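Local coordinates for protein homospermidine synthase (Legionella pneumophila subsp. pneumophila str. Philadelphia 1, PDB 2PH5) that binds NAD and probably catalyses the NAD-dependent formation of the polyamine homospermidine, at residues Arg368-Gly374 against Lys436-Thr442; His204-Gln208 against Arg277-Pro281. One frame throughout, in Å; residues are numbered along the deposited sequence.

Interaction 1. Residues Arg368-Gly374 against Lys436-Thr442. With SO4 (sulfate ion), chain B.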
# COMPACT_ATOMS: atom_id res chain seq x y z
N ARG A 368 10.58 32.83 -1.63
CA ARG A 368 9.12 32.94 -1.51
C ARG A 368 8.53 31.67 -0.91
O ARG A 368 7.42 31.69 -0.39
CB ARG A 368 8.48 33.17 -2.88
CG ARG A 368 8.98 34.36 -3.67
CD ARG A 368 8.45 35.66 -3.12
NE ARG A 368 7.00 35.66 -2.99
CZ ARG A 368 6.31 36.71 -2.54
NH1 ARG A 368 6.95 37.81 -2.19
NH2 ARG A 368 4.99 36.65 -2.43
N GLY A 369 9.26 30.56 -1.03
CA GLY A 369 8.79 29.29 -0.51
C GLY A 369 8.61 28.28 -1.64
O GLY A 369 8.73 28.64 -2.81
N ALA A 370 8.32 27.03 -1.30
CA ALA A 370 8.12 26.03 -2.34
C ALA A 370 6.92 26.45 -3.18
O ALA A 370 5.93 26.97 -2.65
CB ALA A 370 7.89 24.66 -1.74
N TYR A 371 7.01 26.23 -4.48
CA TYR A 371 5.96 26.60 -5.42
C TYR A 371 5.52 25.40 -6.26
O TYR A 371 6.35 24.67 -6.81
CB TYR A 371 6.47 27.69 -6.35
CG TYR A 371 5.42 28.30 -7.24
CD1 TYR A 371 4.50 29.22 -6.73
CD2 TYR A 371 5.35 27.98 -8.59
CE1 TYR A 371 3.55 29.82 -7.55
CE2 TYR A 371 4.40 28.57 -9.42
CZ TYR A 371 3.51 29.49 -8.89
OH TYR A 371 2.58 30.08 -9.71
N TRP A 372 4.21 25.20 -6.35
CA TRP A 372 3.66 24.10 -7.13
C TRP A 372 2.70 24.66 -8.17
O TRP A 372 1.74 25.35 -7.82
CB TRP A 372 2.89 23.13 -6.24
CG TRP A 372 2.45 21.88 -6.92
CD1 TRP A 372 3.08 20.66 -6.89
CD2 TRP A 372 1.26 21.69 -7.71
NE1 TRP A 372 2.35 19.73 -7.60
CE2 TRP A 372 1.23 20.33 -8.11
CE3 TRP A 372 0.22 22.54 -8.11
CZ2 TRP A 372 0.20 19.81 -8.89
CZ3 TRP A 372 -0.81 22.01 -8.89
CH2 TRP A 372 -0.81 20.66 -9.27
N TYR A 373 2.97 24.36 -9.43
CA TYR A 373 2.12 24.82 -10.51
C TYR A 373 1.70 23.59 -11.31
O TYR A 373 2.55 22.79 -11.69
CB TYR A 373 2.88 25.80 -11.40
CG TYR A 373 2.02 26.39 -12.48
CD1 TYR A 373 1.78 25.70 -13.66
CD2 TYR A 373 1.41 27.64 -12.31
CE1 TYR A 373 0.97 26.23 -14.65
CE2 TYR A 373 0.58 28.18 -13.29
CZ TYR A 373 0.37 27.47 -14.46
OH TYR A 373 -0.41 27.99 -15.47
N GLY A 374 0.40 23.45 -11.55
CA GLY A 374 -0.08 22.30 -12.29
C GLY A 374 -1.58 22.22 -12.49
O GLY A 374 -2.30 23.22 -12.35
N LYS A 436 -8.93 23.13 -12.86
CA LYS A 436 -8.33 24.29 -12.24
C LYS A 436 -6.82 24.15 -12.33
O LYS A 436 -6.24 23.17 -11.88
CB LYS A 436 -8.77 24.41 -10.78
CG LYS A 436 -8.54 23.17 -9.96
CD LYS A 436 -9.07 23.35 -8.55
CE LYS A 436 -8.40 24.53 -7.85
NZ LYS A 436 -8.69 24.53 -6.38
N VAL A 437 -6.19 25.15 -12.95
CA VAL A 437 -4.74 25.17 -13.13
C VAL A 437 -4.18 26.48 -12.59
O VAL A 437 -4.73 27.55 -12.84
CB VAL A 437 -4.39 24.97 -14.63
CG1 VAL A 437 -5.51 25.51 -15.50
CG2 VAL A 437 -3.07 25.65 -14.98
N GLY A 438 -3.08 26.38 -11.84
CA GLY A 438 -2.44 27.54 -11.26
C GLY A 438 -1.27 27.21 -10.33
O GLY A 438 -0.88 26.05 -10.19
N GLY A 439 -0.71 28.24 -9.71
CA GLY A 439 0.41 28.07 -8.80
C GLY A 439 0.01 28.17 -7.34
O GLY A 439 -0.98 28.80 -6.99
N TYR A 440 0.78 27.51 -6.48
CA TYR A 440 0.51 27.52 -5.06
C TYR A 440 1.82 27.55 -4.29
O TYR A 440 2.72 26.73 -4.52
CB TYR A 440 -0.28 26.28 -4.65
CG TYR A 440 -1.53 26.03 -5.46
CD1 TYR A 440 -1.46 25.43 -6.72
CD2 TYR A 440 -2.78 26.35 -4.94
CE1 TYR A 440 -2.61 25.16 -7.45
CE2 TYR A 440 -3.94 26.09 -5.66
CZ TYR A 440 -3.85 25.49 -6.91
OH TYR A 440 -5.00 25.19 -7.61
N TYR A 441 1.92 28.51 -3.37
CA TYR A 441 3.09 28.67 -2.52
C TYR A 441 2.82 27.92 -1.23
O TYR A 441 1.66 27.75 -0.83
CB TYR A 441 3.31 30.15 -2.21
CG TYR A 441 4.03 30.92 -3.29
CD1 TYR A 441 5.40 30.72 -3.50
CD2 TYR A 441 3.36 31.80 -4.13
CE1 TYR A 441 6.07 31.39 -4.52
CE2 TYR A 441 4.03 32.48 -5.16
CZ TYR A 441 5.38 32.26 -5.35
OH TYR A 441 6.05 32.89 -6.37
N THR A 442 3.88 27.46 -0.57
CA THR A 442 3.73 26.76 0.69
C THR A 442 5.00 26.84 1.52
O THR A 442 6.10 26.88 0.97
CB THR A 442 3.40 25.27 0.51
OG1 THR A 442 3.43 24.63 1.79
CG2 THR A 442 4.41 24.59 -0.40
S SO4 B . 6.58 40.35 -0.35
O1 SO4 B . 6.27 41.59 0.38
O2 SO4 B . 8.01 40.01 -0.19
O3 SO4 B . 6.28 40.55 -1.79
O4 SO4 B . 5.74 39.25 0.17
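CG of Y371 stands anti to the backbone N (chi1 -172°), whereas CG of Y441 stands beside its own (chi1 -82°), and these two settings bring the rings of a non-hydrogen-bonded pair together edge-to-face. Y371 supplies the edge: its CD1 comes over the centre of the Y441 ring, 3.5 Å from Y441 CZ, with the ring planes at 56°. The far end of Y371 reaches along the neighbouring strand until its OH rests 3.1 Å from G439 CA, beside a residue with no side chain to obstruct it. The phenol ends are held from outside, Y371 OH by N173 and Y441 OH by D177.

Strand 436-442 is the edge strand, within this chain, of the mixed sheet in the saccharopine dehydrogenase-like C-terminal domain, and it runs antiparallel to strand 370-378. Paired backbone bonds join A370 to T442, W372 to Y440 and G374 to G438; the W372 N to Y440 O bond measures 2.8 Å, while that from A370 N to T442 O is weak.

Helix 158-176 packs on the face carrying Y371 and Y373. Further along this face, the Y373 ring lies obliquely against G438, and its OH meets V437 CG2 at 3.6 Å. On the other face W372 and Y440 run alongside each other, rings oblique, with Y440 CD1 at the indole edge, 3.6 Å from W372 CE3. R368 covers the outer end, where its CB touches Y441 CE1 (3.4 Å) and its bent chain carries NH1 to O3 of a sulfate, probably from the crystallisation liquor, in a weak bond of 2.8 Å.

Interaction 2. Residues His204-Gln208 against Arg277-Pro281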
# COMPACT_ATOMS: atom_id res chain seq x y z
N HIS A 204 10.43 18.91 -8.65
CA HIS A 204 9.75 17.62 -8.61
C HIS A 204 8.55 17.64 -9.55
O HIS A 204 7.94 18.69 -9.78
CB HIS A 204 9.18 17.31 -7.21
CG HIS A 204 10.19 16.86 -6.21
ND1 HIS A 204 9.88 16.67 -4.88
CD2 HIS A 204 11.51 16.57 -6.33
CE1 HIS A 204 10.96 16.30 -4.22
NE2 HIS A 204 11.97 16.23 -5.08
N VAL A 205 8.24 16.48 -10.11
CA VAL A 205 7.05 16.32 -10.92
C VAL A 205 6.23 15.65 -9.84
O VAL A 205 6.42 14.46 -9.56
CB VAL A 205 7.26 15.37 -12.12
CG1 VAL A 205 5.94 15.17 -12.85
CG2 VAL A 205 8.30 15.95 -13.08
N ALA A 206 5.39 16.43 -9.17
CA ALA A 206 4.58 15.93 -8.08
C ALA A 206 3.15 15.70 -8.53
O ALA A 206 2.44 16.63 -8.91
CB ALA A 206 4.62 16.90 -6.91
N GLU A 207 2.73 14.44 -8.50
CA GLU A 207 1.39 14.06 -8.92
C GLU A 207 0.76 13.17 -7.87
O GLU A 207 1.43 12.34 -7.25
CB GLU A 207 1.42 13.32 -10.27
CG GLU A 207 0.06 12.85 -10.76
CD GLU A 207 0.14 12.07 -12.07
OE1 GLU A 207 1.22 12.07 -12.70
OE2 GLU A 207 -0.88 11.46 -12.48
N GLN A 208 -0.55 13.34 -7.70
CA GLN A 208 -1.27 12.54 -6.73
C GLN A 208 -2.64 12.20 -7.29
O GLN A 208 -3.50 13.06 -7.42
CB GLN A 208 -1.38 13.31 -5.43
CG GLN A 208 -1.28 12.44 -4.21
CD GLN A 208 -0.72 13.20 -3.03
OE1 GLN A 208 -0.84 12.77 -1.88
NE2 GLN A 208 -0.09 14.34 -3.31
N ARG A 277 9.80 12.51 -0.32
CA ARG A 277 8.90 13.47 0.31
C ARG A 277 8.63 14.64 -0.63
O ARG A 277 9.55 15.36 -1.01
CB ARG A 277 9.53 14.01 1.60
CG ARG A 277 9.74 12.96 2.69
CD ARG A 277 10.39 13.56 3.94
NE ARG A 277 10.42 12.58 5.03
CZ ARG A 277 11.38 11.69 5.23
NH1 ARG A 277 12.43 11.64 4.41
NH2 ARG A 277 11.29 10.82 6.23
N SER A 278 7.37 14.84 -1.01
CA SER A 278 7.03 15.93 -1.90
C SER A 278 5.76 16.65 -1.42
O SER A 278 5.30 16.42 -0.30
CB SER A 278 6.87 15.42 -3.33
OG SER A 278 6.78 16.47 -4.26
N TRP A 279 5.19 17.50 -2.26
CA TRP A 279 4.01 18.25 -1.85
C TRP A 279 3.03 18.50 -2.99
O TRP A 279 3.42 18.71 -4.13
CB TRP A 279 4.44 19.59 -1.27
CG TRP A 279 3.33 20.38 -0.68
CD1 TRP A 279 2.87 20.31 0.59
CD2 TRP A 279 2.54 21.37 -1.35
NE1 TRP A 279 1.85 21.21 0.78
CE2 TRP A 279 1.62 21.87 -0.40
CE3 TRP A 279 2.52 21.88 -2.65
CZ2 TRP A 279 0.69 22.87 -0.71
CZ3 TRP A 279 1.59 22.87 -2.96
CH2 TRP A 279 0.69 23.36 -1.99
N THR A 280 1.75 18.52 -2.63
CA THR A 280 0.67 18.75 -3.59
C THR A 280 -0.31 19.71 -2.90
O THR A 280 -0.52 19.63 -1.70
CB THR A 280 -0.01 17.40 -3.95
OG1 THR A 280 -0.49 17.46 -5.30
CG2 THR A 280 -1.18 17.11 -3.01
N PRO A 281 -0.92 20.64 -3.66
CA PRO A 281 -1.86 21.59 -3.06
C PRO A 281 -3.11 21.02 -2.37
O PRO A 281 -3.40 21.36 -1.22
CB PRO A 281 -2.19 22.55 -4.21
CG PRO A 281 -1.95 21.71 -5.44
CD PRO A 281 -0.72 20.91 -5.10
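Residues 204-208 and 277-281 run at 64° to each other, and the nearest CA atoms are those of A206 and T280, 6.6 Å apart. The contact is between layers: strand 202-213 belongs to the mixed sheet of the C-terminal domain, and the other segment leaves a two-stranded antiparallel sheet, formed with strand 286-289, to pass over that sheet. Alternation along the strand divides its side chains. H204, A206 and Q208 point toward 277-281, while V205 and E207 point away and pack against N159 on helix 158-176.

H204 and S278 form the polar link. S278 OG, anti to its backbone N (chi1 -169°), reaches the edge of the imidazole and makes a hydrogen bond of 3.2 Å with H204 ND1, in which either partner could be the donor. Carbonyl R277 O also lies in the plane of this ring at its edge, 3.6 Å from H204 CE1, so the imidazole meets the second segment edge-on; the H318 ring provides a further aromatic neighbour.

At the crossing itself the methyl of A206 fits beneath the passing chain, its CB 3.4 Å from S278 OG and 3.5 Å from W279 O. R277 starts away from 204-208, and its guanidinium forms salt bridges with E456 and with E338 of the second subunit. W279 also starts away from 204-208, and its ring meets that of W444.

Farther along, Q208 and T280 meet at an oblique angle. The methyl of T280 comes up to the amide nitrogen of Q208, although the short 3.0 Å between T280 CG2 and Q208 NE2 is doubtful in its exact geometry, and T280 OG1 is hydrogen-bonded to E358 OE1.

W372 joins the two contacts, whose centres are 11 Å apart: its indole lies on the sheet face that 277-281 crosses. W372 NE1 lies 3.4 Å from A206 O, W372 CD1 lies 3.4 Å from W279 O, and W372 CD2 lies 3.4 Å from P281 CD. Y440 extends this surface, with its CG 3.8 Å from P281 CB. Between strands 202-213 and 370-378 runs strand 352-364, so both interactions share one sheet. The bound NAD lies about 13 Å from G374 of interaction 1, and the side chains of A206 and W372 are about 9 and 10 Å from that of N159, an NAD-binding residue on helix 158-176.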